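Heme-binding protein A (Haemophilus parasuis 29755, PDB 3TPA) probably binds glutathione in the periplasm as a family 5 extracellular solute-binding protein. Local coordinates at residues 125-130 and 151-156; 333-338 and 376-381. The protein carries 1 engineered substitution. All blocks are in the same frame, centred on the assembly; numbering follows the deposited sequence.

In the fold
The two contacts lie far apart, with centres about 42 Å from each other and nearest atoms about 29 Å apart. Contact 1 is buried, about 14 Å from the centre of the chain. It packs two short helical turns against the antiparallel sheet that holds strands 53-63 and 141-146. Contact 2 lies about 33 Å out and is only partly buried. It joins helices 335-344 and 368-381, the second of which packs on strand 384-389 of the six-stranded mixed sheet. The contacts thus belong to two different sheets of a solute-binding protein fold. Side chains of contact 1 also touch Asn416, which follows strand 407-413 of that mixed sheet.

Contact 1: 125-130 and 151-156; sequences MNLPSI and TPFITT
Leu127 and Phe153 meet in an apolar contact. Leu127 CD2 lies 3.9 Å from Phe153 CE1 and approaches the ring at its edge, in the ring plane. The two side chains lie roughly perpendicular. Phe153 has CG anti to the backbone N (chi1 -178°), which carries the ring out from its helical turn to the leucine methyl. The same methyl, Leu127 CD2, is 4.3 Å from Thr156 CG2, so one branch of the leucine touches both residues.

Met125 and Thr156 make a second set of van der Waals contacts. Their side chains run alongside each other in opposite senses. Met125 CB packs 4.0 Å from Thr156 CG2, and Met125 CE reaches to 3.8 Å from Thr156 OG1. Bends at chi2 (-50°) and chi3 (-64°) fold the methionine chain and bring its terminal methyl to the threonine hydroxyl.

Each segment also has hydrogen bonds of its own. Asn126, with positive phi, is the C-prime residue of a Schellman motif that ends helix 120-124, and it is also the N-cap of helix 127-130. Its carbonyl O accepts from the N atoms of Ser129 and Ile130. In 151-156, Thr155 OG1 donates to Pro152 O at 2.7 Å, on a lone pair in the carbonyl plane. Thr156 N donates to the same oxygen.

Around the contact, Met125 and Thr156 both touch Asn416, and Phe153 meets Tyr70 edge-to-face. Leu127 rests on Phe122 of helix 120-124, while Phe153 packs on Ile144 and Leu146 of strand 141-146.

Contact 2: 333-338 and 376-381; sequences FNLEKA and QADWAK
Phe333 meets Asp378 just before helix 335-344 begins. The end of its ring approaches the carboxylate, with Phe333 CZ 3.7 Å from Asp378 OD2. Ring and carboxylate planes are 48° apart, and the contact is oblique. CG of Phe333 is anti to the backbone N (chi1 176°), which extends the ring toward helix 368-381. Both Phe333 and Asp378 also touch Asp297.

Asn334 is the N-cap of helix 335-344. Its OD1 accepts from Lys337 N at 2.8 Å in a nearly straight bond (173°), with the donor above the carbonyl plane. Asn334 also has a backbone bond to His294, which ties the helix start to helix 286-294.

Leu335, in the first turn, touches the second helix with both methyls. Leu335 CD2 lies 3.9 Å from the backbone atom Asp378 O. Leu335 CD1 packs 3.8 Å from Lys381 CD. The two helices belong to the half of this solute-binding fold built on the six-stranded mixed sheet; Trp379 of the second helix packs on Val384 and Ala386 of strand 384-389. Lys381 bends at chi3 and turns back along its own helix. Its NZ forms a salt bridge with Asp378 OD1 at 2.9 Å, nearly along the C-O axis. Leu335 CD1 lies beside this ion pair, 4.0 Å from Lys381 NZ and 4.1 Å from Asp378 OD1.

Contact 1: 125-130 and 151-156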
loop_
_atom_site.group_PDB
_atom_site.type_symbol
_atom_site.label_atom_id
_atom_site.label_comp_id
_atom_site.label_asym_id
_atom_site.label_seq_id
_atom_site.Cartn_x
_atom_site.Cartn_y
_atom_site.Cartn_z
ATOM N N MET A 125 3.459 1.317 10.277
ATOM C CA MET A 125 3.303 2.766 10.128
ATOM C C MET A 125 3.973 3.565 11.259
ATOM O O MET A 125 3.773 4.776 11.391
ATOM C CB MET A 125 1.818 3.137 10.016
ATOM C CG MET A 125 1.087 2.403 8.894
ATOM S SD MET A 125 1.944 2.486 7.302
ATOM C CE MET A 125 1.880 4.245 6.966
ATOM N N ASN A 126 4.755 2.871 12.075
ATOM C CA ASN A 126 5.586 3.503 13.094
ATOM C C ASN A 126 4.820 4.298 14.131
ATOM O O ASN A 126 5.342 5.250 14.691
ATOM C CB ASN A 126 6.650 4.392 12.450
ATOM C CG ASN A 126 7.380 3.701 11.322
ATOM O OD1 ASN A 126 8.072 2.698 11.526
ATOM N ND2 ASN A 126 7.234 4.239 10.115
ATOM N N LEU A 127 3.582 3.910 14.397
ATOM C CA LEU A 127 2.817 4.596 15.438
ATOM C C LEU A 127 3.388 4.421 16.851
ATOM O O LEU A 127 3.205 5.289 17.695
ATOM C CB LEU A 127 1.347 4.170 15.405
ATOM C CG LEU A 127 0.672 4.542 14.083
ATOM C CD1 LEU A 127 -0.806 4.263 14.152
ATOM C CD2 LEU A 127 0.931 5.999 13.762
ATOM N N PRO A 128 4.049 3.285 17.136
ATOM C CA PRO A 128 4.543 3.203 18.515
ATOM C C PRO A 128 5.467 4.371 18.851
ATOM O O PRO A 128 5.573 4.769 20.004
ATOM C CB PRO A 128 5.334 1.896 18.525
ATOM C CG PRO A 128 4.692 1.050 17.469
ATOM C CD PRO A 128 4.269 2.032 16.387
ATOM N N SER A 129 6.140 4.902 17.845
ATOM C CA SER A 129 7.101 5.968 18.063
ATOM C C SER A 129 6.548 7.340 17.677
ATOM O O SER A 129 6.993 8.358 18.189
ATOM C CB SER A 129 8.393 5.677 17.292
ATOM O OG SER A 129 8.145 5.528 15.911
ATOM N N ILE A 130 5.576 7.359 16.770
ATOM C CA ILE A 130 4.966 8.608 16.320
ATOM C C ILE A 130 3.851 9.084 17.260
ATOM O O ILE A 130 3.687 10.278 17.499
ATOM C CB ILE A 130 4.407 8.444 14.895
ATOM C CG1 ILE A 130 5.564 8.313 13.901
ATOM C CG2 ILE A 130 3.505 9.611 14.530
ATOM C CD1 ILE A 130 5.140 8.033 12.482
ATOM N N THR A 151 3.218 15.070 8.925
ATOM C CA THR A 151 2.097 15.361 8.036
ATOM C C THR A 151 1.349 14.128 7.479
ATOM O O THR A 151 0.121 14.148 7.345
ATOM C CB THR A 151 2.537 16.277 6.899
ATOM O OG1 THR A 151 3.128 17.447 7.472
ATOM C CG2 THR A 151 1.347 16.670 6.030
ATOM N N PRO A 152 2.078 13.057 7.150
ATOM C CA PRO A 152 1.411 11.857 6.609
ATOM C C PRO A 152 0.444 11.194 7.589
ATOM O O PRO A 152 -0.382 10.379 7.189
ATOM C CB PRO A 152 2.583 10.916 6.331
ATOM C CG PRO A 152 3.728 11.827 6.059
ATOM C CD PRO A 152 3.544 12.952 7.053
ATOM N N PHE A 153 0.549 11.536 8.866
ATOM C CA PHE A 153 -0.326 10.951 9.870
ATOM C C PHE A 153 -1.813 11.037 9.522
ATOM O O PHE A 153 -2.558 10.094 9.766
ATOM C CB PHE A 153 -0.079 11.578 11.249
ATOM C CG PHE A 153 -0.922 10.960 12.331
ATOM C CD1 PHE A 153 -0.694 9.652 12.733
ATOM C CD2 PHE A 153 -1.971 11.666 12.912
ATOM C CE1 PHE A 153 -1.488 9.061 13.711
ATOM C CE2 PHE A 153 -2.765 11.082 13.891
ATOM C CZ PHE A 153 -2.523 9.778 14.291
ATOM N N ILE A 154 -2.255 12.164 8.975
ATOM C CA ILE A 154 -3.668 12.288 8.573
ATOM C C ILE A 154 -4.094 11.176 7.587
ATOM O O ILE A 154 -5.201 10.624 7.678
ATOM C CB ILE A 154 -4.020 13.709 8.024
ATOM C CG1 ILE A 154 -5.543 13.920 8.035
ATOM C CG2 ILE A 154 -3.446 13.955 6.608
ATOM C CD1 ILE A 154 -6.191 13.640 9.376
ATOM N N THR A 155 -3.214 10.811 6.662
ATOM C CA THR A 155 -3.534 9.696 5.764
ATOM C C THR A 155 -3.438 8.341 6.465
ATOM O O THR A 155 -4.200 7.429 6.167
ATOM C CB THR A 155 -2.721 9.710 4.453
ATOM O OG1 THR A 155 -1.336 9.773 4.750
ATOM C CG2 THR A 155 -3.079 10.929 3.614
ATOM N N THR A 156 -2.525 8.206 7.423
ATOM C CA THR A 156 -2.482 6.975 8.204
ATOM C C THR A 156 -3.823 6.701 8.903
ATOM O O THR A 156 -4.268 5.556 8.984
ATOM C CB THR A 156 -1.316 6.990 9.215
ATOM O OG1 THR A 156 -0.088 7.111 8.487
ATOM C CG2 THR A 156 -1.294 5.698 10.054
#

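Contact 2: 333-338 and 376-381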
loop_
_atom_site.group_PDB
_atom_site.type_symbol
_atom_site.label_atom_id
_atom_site.label_comp_id
_atom_site.label_asym_id
_atom_site.label_seq_id
_atom_site.Cartn_x
_atom_site.Cartn_y
_atom_site.Cartn_z
ATOM N N PHE A 333 18.665 5.047 -22.105
ATOM C CA PHE A 333 19.407 3.816 -22.387
ATOM C C PHE A 333 20.315 4.018 -23.605
ATOM O O PHE A 333 19.851 4.278 -24.716
ATOM C CB PHE A 333 18.471 2.603 -22.566
ATOM C CG PHE A 333 19.192 1.321 -22.957
ATOM C CD1 PHE A 333 20.026 0.669 -22.062
ATOM C CD2 PHE A 333 19.035 0.775 -24.232
ATOM C CE1 PHE A 333 20.701 -0.500 -22.436
ATOM C CE2 PHE A 333 19.695 -0.396 -24.607
ATOM C CZ PHE A 333 20.522 -1.032 -23.717
ATOM N N ASN A 334 21.617 3.927 -23.359
ATOM C CA ASN A 334 22.635 4.190 -24.361
ATOM C C ASN A 334 23.918 3.534 -23.899
ATOM O O ASN A 334 24.612 4.058 -23.016
ATOM C CB ASN A 334 22.833 5.704 -24.528
ATOM C CG ASN A 334 23.822 6.062 -25.635
ATOM O OD1 ASN A 334 24.767 5.333 -25.919
ATOM N ND2 ASN A 334 23.608 7.210 -26.252
ATOM N N LEU A 335 24.230 2.382 -24.475
ATOM C CA LEU A 335 25.406 1.625 -24.063
ATOM C C LEU A 335 26.710 2.361 -24.380
ATOM O O LEU A 335 27.663 2.335 -23.590
ATOM C CB LEU A 335 25.393 0.222 -24.689
ATOM C CG LEU A 335 24.270 -0.723 -24.199
ATOM C CD1 LEU A 335 24.322 -2.051 -24.920
ATOM C CD2 LEU A 335 24.307 -0.958 -22.682
ATOM N N GLU A 336 26.744 3.016 -25.537
ATOM C CA GLU A 336 27.932 3.749 -25.959
ATOM C C GLU A 336 28.246 4.839 -24.932
ATOM O O GLU A 336 29.387 4.973 -24.487
ATOM C CB GLU A 336 27.731 4.353 -27.354
ATOM C CG GLU A 336 28.974 4.321 -28.228
ATOM C CD GLU A 336 28.861 5.231 -29.440
ATOM O OE1 GLU A 336 28.174 6.275 -29.343
ATOM O OE2 GLU A 336 29.461 4.904 -30.489
ATOM N N LYS A 337 27.225 5.597 -24.538
ATOM C CA LYS A 337 27.385 6.621 -23.506
ATOM C C LYS A 337 27.786 5.996 -22.169
ATOM O O LYS A 337 28.600 6.559 -21.428
ATOM C CB LYS A 337 26.100 7.434 -23.332
ATOM C CG LYS A 337 26.287 8.755 -22.607
ATOM C CD LYS A 337 24.981 9.530 -22.522
ATOM C CE LYS A 337 24.920 10.658 -23.546
ATOM N NZ LYS A 337 23.673 11.473 -23.434
ATOM N N ALA A 338 27.217 4.826 -21.869
ATOM C CA ALA A 338 27.510 4.130 -20.614
ATOM C C ALA A 338 28.977 3.727 -20.527
ATOM O O ALA A 338 29.637 3.978 -19.528
ATOM C CB ALA A 338 26.603 2.889 -20.444
ATOM N N GLN A 376 22.152 -8.147 -16.807
ATOM C CA GLN A 376 23.444 -8.819 -16.939
ATOM C C GLN A 376 23.999 -8.756 -18.378
ATOM O O GLN A 376 25.186 -8.488 -18.574
ATOM C CB GLN A 376 23.338 -10.275 -16.479
ATOM C CG GLN A 376 24.590 -11.108 -16.712
ATOM C CD GLN A 376 24.381 -12.569 -16.325
ATOM O OE1 GLN A 376 23.406 -13.193 -16.733
ATOM N NE2 GLN A 376 25.284 -13.110 -15.521
ATOM N N ALA A 377 23.139 -8.991 -19.370
ATOM C CA ALA A 377 23.565 -9.025 -20.782
ATOM C C ALA A 377 23.995 -7.668 -21.310
ATOM O O ALA A 377 24.967 -7.568 -22.066
ATOM C CB ALA A 377 22.456 -9.604 -21.681
ATOM N N ASP A 378 23.265 -6.621 -20.936
ATOM C CA ASP A 378 23.641 -5.265 -21.339
ATOM C C ASP A 378 24.870 -4.794 -20.573
ATOM O O ASP A 378 25.800 -4.233 -21.154
ATOM C CB ASP A 378 22.477 -4.286 -21.163
ATOM C CG ASP A 378 21.399 -4.478 -22.218
ATOM O OD1 ASP A 378 21.767 -4.820 -23.359
ATOM O OD2 ASP A 378 20.197 -4.299 -21.914
ATOM N N TRP A 379 24.892 -5.025 -19.267
ATOM C CA TRP A 379 26.057 -4.626 -18.494
ATOM C C TRP A 379 27.338 -5.273 -19.052
ATOM O O TRP A 379 28.386 -4.634 -19.109
ATOM C CB TRP A 379 25.873 -4.932 -17.005
ATOM C CG TRP A 379 24.926 -3.979 -16.274
ATOM C CD1 TRP A 379 24.148 -2.997 -16.824
ATOM C CD2 TRP A 379 24.686 -3.927 -14.861
ATOM N NE1 TRP A 379 23.421 -2.358 -15.847
ATOM C CE2 TRP A 379 23.734 -2.908 -14.633
ATOM C CE3 TRP A 379 25.171 -4.659 -13.770
ATOM C CZ2 TRP A 379 23.269 -2.589 -13.356
ATOM C CZ3 TRP A 379 24.698 -4.353 -12.503
ATOM C CH2 TRP A 379 23.761 -3.319 -12.306
ATOM N N ALA A 380 27.247 -6.531 -19.472
ATOM C CA ALA A 380 28.409 -7.241 -20.025
ATOM C C ALA A 380 28.989 -6.525 -21.238
ATOM O O ALA A 380 30.210 -6.443 -21.403
ATOM C CB ALA A 380 28.042 -8.674 -20.391
ATOM N N LYS A 381 28.102 -6.003 -22.079
ATOM C CA LYS A 381 28.506 -5.271 -23.273
ATOM C C LYS A 381 29.322 -4.011 -22.978
ATOM O O LYS A 381 30.002 -3.501 -23.856
ATOM C CB LYS A 381 27.293 -4.899 -24.123
ATOM C CG LYS A 381 26.557 -6.084 -24.724
ATOM C CD LYS A 381 25.419 -5.594 -25.610
ATOM C CE LYS A 381 24.101 -6.257 -25.249
ATOM N NZ LYS A 381 22.940 -5.628 -25.940
#